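PDB 4ESB: transcriptional regulator, PadR family from Bacillus cereus, which probably binds operator DNA as a dimer through a winged helix-turn-helix domain and so regulates transcription. Local coordinates for residues A[8-13]-A[38-43]; A[12-17]-A[26-31]. All coordinates share one frame; numbering follows the deposited sequence.

Interaction 1 (A[8-13]-A[38-43]); sequences GVLEGC and TFVSEG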
loop_
_atom_site.group_PDB
_atom_site.type_symbol
_atom_site.label_atom_id
_atom_site.label_comp_id
_atom_site.label_asym_id
_atom_site.label_seq_id
_atom_site.Cartn_x
_atom_site.Cartn_y
_atom_site.Cartn_z
ATOM N N GLY A 8 -1.999 -5.550 1.775
ATOM C CA GLY A 8 -1.124 -5.311 0.643
ATOM C C GLY A 8 0.334 -5.496 1.021
ATOM O O GLY A 8 1.110 -6.105 0.283
ATOM N N VAL A 9 0.697 -4.983 2.192
ATOM C CA VAL A 9 2.087 -4.950 2.632
ATOM C C VAL A 9 2.428 -6.048 3.639
ATOM O O VAL A 9 3.545 -6.100 4.150
ATOM C CB VAL A 9 2.409 -3.599 3.296
ATOM C CG1 VAL A 9 2.120 -2.452 2.338
ATOM C CG2 VAL A 9 1.608 -3.441 4.583
ATOM N N LEU A 10 1.471 -6.924 3.922
ATOM C CA LEU A 10 1.641 -7.924 4.972
ATOM C C LEU A 10 2.629 -9.016 4.564
ATOM O O LEU A 10 3.436 -9.467 5.378
ATOM C CB LEU A 10 0.289 -8.539 5.339
ATOM C CG LEU A 10 0.273 -9.617 6.425
ATOM C CD1 LEU A 10 0.761 -9.075 7.762
ATOM C CD2 LEU A 10 -1.129 -10.180 6.558
ATOM N N GLU A 11 2.562 -9.441 3.307
ATOM C CA GLU A 11 3.486 -10.446 2.792
ATOM C C GLU A 11 4.926 -9.955 2.904
ATOM O O GLU A 11 5.822 -10.710 3.276
ATOM C CB GLU A 11 3.149 -10.780 1.336
ATOM C CG GLU A 11 4.077 -11.802 0.697
ATOM C CD GLU A 11 3.454 -12.486 -0.507
ATOM O OE1 GLU A 11 2.273 -12.212 -0.803
ATOM O OE2 GLU A 11 4.145 -13.299 -1.157
ATOM N N GLY A 12 5.137 -8.681 2.591
ATOM C CA GLY A 12 6.461 -8.088 2.646
ATOM C C GLY A 12 7.001 -7.966 4.057
ATOM O O GLY A 12 8.190 -8.167 4.298
ATOM N N CYS A 13 6.125 -7.636 4.999
ATOM C CA CYS A 13 6.533 -7.477 6.392
ATOM C C CYS A 13 6.805 -8.837 7.024
ATOM O O CYS A 13 7.652 -8.967 7.903
ATOM C CB CYS A 13 5.462 -6.726 7.181
ATOM S SG CYS A 13 5.315 -4.984 6.714
ATOM N N THR A 38 -2.728 -5.421 14.298
ATOM C CA THR A 38 -3.569 -5.899 15.394
ATOM C C THR A 38 -4.620 -6.925 14.973
ATOM O O THR A 38 -5.133 -7.667 15.808
ATOM C CB THR A 38 -4.281 -4.724 16.095
ATOM O OG1 THR A 38 -5.041 -3.978 15.137
ATOM C CG2 THR A 38 -3.264 -3.804 16.760
ATOM N N PHE A 39 -4.942 -6.972 13.686
ATOM C CA PHE A 39 -6.004 -7.854 13.211
ATOM C C PHE A 39 -5.517 -9.265 12.888
ATOM O O PHE A 39 -6.332 -10.176 12.741
ATOM C CB PHE A 39 -6.671 -7.265 11.967
ATOM C CG PHE A 39 -5.919 -7.533 10.698
ATOM C CD1 PHE A 39 -6.191 -8.664 9.942
ATOM C CD2 PHE A 39 -4.936 -6.659 10.260
ATOM C CE1 PHE A 39 -5.498 -8.916 8.772
ATOM C CE2 PHE A 39 -4.241 -6.905 9.093
ATOM C CZ PHE A 39 -4.521 -8.034 8.347
ATOM N N VAL A 40 -4.205 -9.457 12.769
ATOM C CA VAL A 40 -3.693 -10.755 12.336
ATOM C C VAL A 40 -3.766 -11.802 13.444
ATOM O O VAL A 40 -3.628 -11.496 14.628
ATOM C CB VAL A 40 -2.236 -10.687 11.807
ATOM C CG1 VAL A 40 -2.092 -9.587 10.770
ATOM C CG2 VAL A 40 -1.240 -10.503 12.945
ATOM N N SER A 41 -3.997 -13.042 13.032
ATOM C CA SER A 41 -3.953 -14.191 13.919
ATOM C C SER A 41 -3.365 -15.343 13.113
ATOM O O SER A 41 -3.281 -15.260 11.887
ATOM C CB SER A 41 -5.356 -14.551 14.400
ATOM O OG SER A 41 -6.139 -15.026 13.320
ATOM N N GLU A 42 -2.961 -16.415 13.784
ATOM C CA GLU A 42 -2.412 -17.565 13.081
ATOM C C GLU A 42 -3.433 -18.060 12.069
ATOM O O GLU A 42 -3.078 -18.472 10.963
ATOM C CB GLU A 42 -2.066 -18.696 14.048
ATOM C CG GLU A 42 -0.753 -18.517 14.787
ATOM C CD GLU A 42 -0.394 -19.726 15.634
ATOM O OE1 GLU A 42 -0.697 -19.722 16.848
ATOM O OE2 GLU A 42 0.192 -20.680 15.082
ATOM N N GLY A 43 -4.704 -18.007 12.456
ATOM C CA GLY A 43 -5.781 -18.489 11.614
ATOM C C GLY A 43 -5.972 -17.652 10.364
ATOM O O GLY A 43 -6.260 -18.185 9.292
#
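In the winged helix-turn-helix domain, the first turn of helix 10-20 meets the loop leading into helix 42-54 through Leu10, whose two methyl groups divide between Val40 and Phe39. Leu10 CD1 lies 4.2 Å from Val40 CG1, and Leu10 CD2 lies 4.4 Å from Phe39 CZ, approaching the ring obliquely. The leucine leaves the backbone in the direction of the loop, and with CG anti to the backbone N (chi1 180°) its two methyls end there. Val40 does double duty: its CG1 also sits 3.7 Å above the plane of the Phe39 ring, over its centre, a CH-pi type of packing between neighbours that backs the ring on one face. Only 77 Å² is buried in all, and the nearest CA atoms, those of Leu10 and Val40, are 9.5 Å apart, so side chains alone bridge the gap. By their order in the winged fold, helices 25-34 and 42-54 are probably the helix-turn-helix pair, 42-54 probably the recognition helix; Val40, between them, also packs on Leu32 and Ile45. Ser41 is the N-cap of helix 42-54, its hydroxyl capping a backbone N just beyond Gly43. Leu10 reaches Leu48 of that helix, while neighbouring Val9 packs on Val98 of the second subunit.

Interaction 2 (A[12-17]-A[26-31]); sequences GCILYI and YELSTK
Leu28, Ile17 and Ile14 carry the packing between helices 12-17 and 26-31, with Leu28 and Ile17 contributing 69 and 64 Å² of the 198 Å² buried. Leu28 works as a fork: its CD1 lies 3.8 Å from Ile17 CG2, whereas its CD2 is 4.3 Å from Ile14 CG2. Both isoleucines therefore offer their CG2 branch, and because they stand three residues apart on one helix they fall on the same side of it. In Ile17 the methyl that does the touching is anti to the backbone N, while CG1 lies beside that N (chi1 -76°), anti to the carbonyl carbon. The same CG2 also meets the aliphatic part of Lys31, 4.3 Å from its CD, at the margin of the apolar patch. Beyond that point the lysine chain leads away, and its NZ makes a weak hydrogen bond to a glycerol, probably from the crystallisation liquor, and a long, weak ion pair with Glu21.

The segment axes approach to 11.0 Å at an angle of 117° between their directions, a separation spanned by branched aliphatic side chains. On helix 26-31, Tyr26 O accepts from both Thr30 N and Thr30 OG1, the two arriving from opposite faces of the carbonyl plane; OG1 is 3.0 Å from Tyr26 O. In the core of the winged-helix domain, helix 10-20 thus packs on helix 25-34, probably the first of the helix-turn-helix. Strand 23-24, just before helix 25-34, pairs antiparallel with 70-76, which forms the wing hairpin with 58-64. Helix 42-54 also packs here, Leu49 touching Leu28 and Met52 touching Ile14, and Leu101 of the second subunit packs on Ile17.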
loop_
_atom_site.group_PDB
_atom_site.type_symbol
_atom_site.label_atom_id
_atom_site.label_comp_id
_atom_site.label_asym_id
_atom_site.label_seq_id
_atom_site.Cartn_x
_atom_site.Cartn_y
_atom_site.Cartn_z
ATOM N N GLY A 12 5.137 -8.681 2.591
ATOM C CA GLY A 12 6.461 -8.088 2.646
ATOM C C GLY A 12 7.001 -7.966 4.057
ATOM O O GLY A 12 8.190 -8.167 4.298
ATOM N N CYS A 13 6.125 -7.636 4.999
ATOM C CA CYS A 13 6.533 -7.477 6.392
ATOM C C CYS A 13 6.805 -8.837 7.024
ATOM O O CYS A 13 7.652 -8.967 7.903
ATOM C CB CYS A 13 5.462 -6.726 7.181
ATOM S SG CYS A 13 5.315 -4.984 6.714
ATOM N N ILE A 14 6.074 -9.845 6.567
ATOM C CA ILE A 14 6.321 -11.219 6.982
ATOM C C ILE A 14 7.690 -11.692 6.487
ATOM O O ILE A 14 8.434 -12.335 7.226
ATOM C CB ILE A 14 5.218 -12.167 6.471
ATOM C CG1 ILE A 14 3.988 -12.051 7.371
ATOM C CG2 ILE A 14 5.713 -13.611 6.437
ATOM C CD1 ILE A 14 2.814 -12.901 6.937
ATOM N N LEU A 15 8.024 -11.371 5.240
ATOM C CA LEU A 15 9.332 -11.726 4.702
ATOM C C LEU A 15 10.433 -11.008 5.469
ATOM O O LEU A 15 11.469 -11.602 5.774
ATOM C CB LEU A 15 9.436 -11.385 3.214
ATOM C CG LEU A 15 8.628 -12.243 2.237
ATOM C CD1 LEU A 15 8.739 -11.677 0.831
ATOM C CD2 LEU A 15 9.094 -13.690 2.266
ATOM N N TYR A 16 10.213 -9.734 5.785
ATOM C CA TYR A 16 11.208 -8.974 6.532
ATOM C C TYR A 16 11.496 -9.641 7.866
ATOM O O TYR A 16 12.649 -9.876 8.221
ATOM C CB TYR A 16 10.748 -7.540 6.786
ATOM C CG TYR A 16 11.750 -6.769 7.610
ATOM C CD1 TYR A 16 12.927 -6.300 7.041
ATOM C CD2 TYR A 16 11.537 -6.535 8.962
ATOM C CE1 TYR A 16 13.857 -5.607 7.791
ATOM C CE2 TYR A 16 12.460 -5.841 9.720
ATOM C CZ TYR A 16 13.618 -5.380 9.129
ATOM O OH TYR A 16 14.540 -4.691 9.881
ATOM N N ILE A 17 10.432 -9.940 8.602
ATOM C CA ILE A 17 10.555 -10.518 9.933
ATOM C C ILE A 17 11.260 -11.867 9.882
ATOM O O ILE A 17 12.192 -12.115 10.648
ATOM C CB ILE A 17 9.174 -10.668 10.600
ATOM C CG1 ILE A 17 8.684 -9.301 11.086
ATOM C CG2 ILE A 17 9.241 -11.642 11.767
ATOM C CD1 ILE A 17 7.188 -9.219 11.292
ATOM N N TYR A 26 3.198 -19.103 15.819
ATOM C CA TYR A 26 2.664 -18.293 16.906
ATOM C C TYR A 26 3.592 -17.124 17.216
ATOM O O TYR A 26 3.144 -16.007 17.488
ATOM C CB TYR A 26 2.469 -19.150 18.157
ATOM C CG TYR A 26 2.139 -18.344 19.390
ATOM C CD1 TYR A 26 0.917 -17.697 19.511
ATOM C CD2 TYR A 26 3.049 -18.231 20.433
ATOM C CE1 TYR A 26 0.613 -16.957 20.633
ATOM C CE2 TYR A 26 2.753 -17.495 21.559
ATOM C CZ TYR A 26 1.533 -16.859 21.653
ATOM O OH TYR A 26 1.231 -16.124 22.775
ATOM N N GLU A 27 4.889 -17.399 17.173
ATOM C CA GLU A 27 5.911 -16.383 17.383
ATOM C C GLU A 27 5.783 -15.277 16.337
ATOM O O GLU A 27 5.915 -14.092 16.645
ATOM C CB GLU A 27 7.291 -17.036 17.298
ATOM C CG GLU A 27 8.456 -16.154 17.696
ATOM C CD GLU A 27 9.786 -16.867 17.533
ATOM O OE1 GLU A 27 10.834 -16.264 17.847
ATOM O OE2 GLU A 27 9.780 -18.033 17.085
ATOM N N LEU A 28 5.509 -15.675 15.099
ATOM C CA LEU A 28 5.374 -14.731 13.994
ATOM C C LEU A 28 4.204 -13.773 14.204
ATOM O O LEU A 28 4.370 -12.555 14.151
ATOM C CB LEU A 28 5.191 -15.482 12.673
ATOM C CG LEU A 28 4.896 -14.621 11.442
ATOM C CD1 LEU A 28 6.012 -13.615 11.200
ATOM C CD2 LEU A 28 4.685 -15.494 10.214
ATOM N N SER A 29 3.021 -14.328 14.444
ATOM C CA SER A 29 1.813 -13.519 14.578
ATOM C C SER A 29 1.860 -12.635 15.822
ATOM O O SER A 29 1.282 -11.546 15.838
ATOM C CB SER A 29 0.576 -14.409 14.626
ATOM O OG SER A 29 0.426 -14.987 15.903
ATOM N N THR A 30 2.536 -13.105 16.864
ATOM C CA THR A 30 2.717 -12.290 18.061
ATOM C C THR A 30 3.525 -11.047 17.711
ATOM O O THR A 30 3.148 -9.932 18.072
ATOM C CB THR A 30 3.435 -13.056 19.193
ATOM O OG1 THR A 30 2.592 -14.105 19.682
ATOM C CG2 THR A 30 3.771 -12.113 20.345
ATOM N N LYS A 31 4.634 -11.242 17.001
ATOM C CA LYS A 31 5.463 -10.119 16.574
ATOM C C LYS A 31 4.667 -9.174 15.677
ATOM O O LYS A 31 4.762 -7.956 15.812
ATOM C CB LYS A 31 6.716 -10.606 15.841
ATOM C CG LYS A 31 7.759 -11.258 16.739
ATOM C CD LYS A 31 9.109 -11.320 16.041
ATOM C CE LYS A 31 10.073 -12.275 16.729
ATOM N NZ LYS A 31 10.518 -11.793 18.066
#

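Overall arrangement
Helix 10-20 is common to both contacts, whose centres are about 8 Å apart; the segments overlap at Gly12 and Cys13, though neither residue touches the opposing segment. Interaction 1 sets its N-terminal turn against the loop before helix 42-54; interaction 2 sets the following turns against helix 25-34. The partner segments also meet: Glu42 OE1 lies 3.5 Å from Tyr26 CB, and Val40 CG2 lies 4.0 Å from Ser29 O. Helix 10-20 also reaches helix 42-54, Leu10 on Leu48 and Ile14 on Met52. The glycerol belongs to interaction 2, about 3 Å from the Lys31 side chain. Cys13 packs on Leu101 of the second subunit, so this part of the probable DNA-binding domain borders that chain.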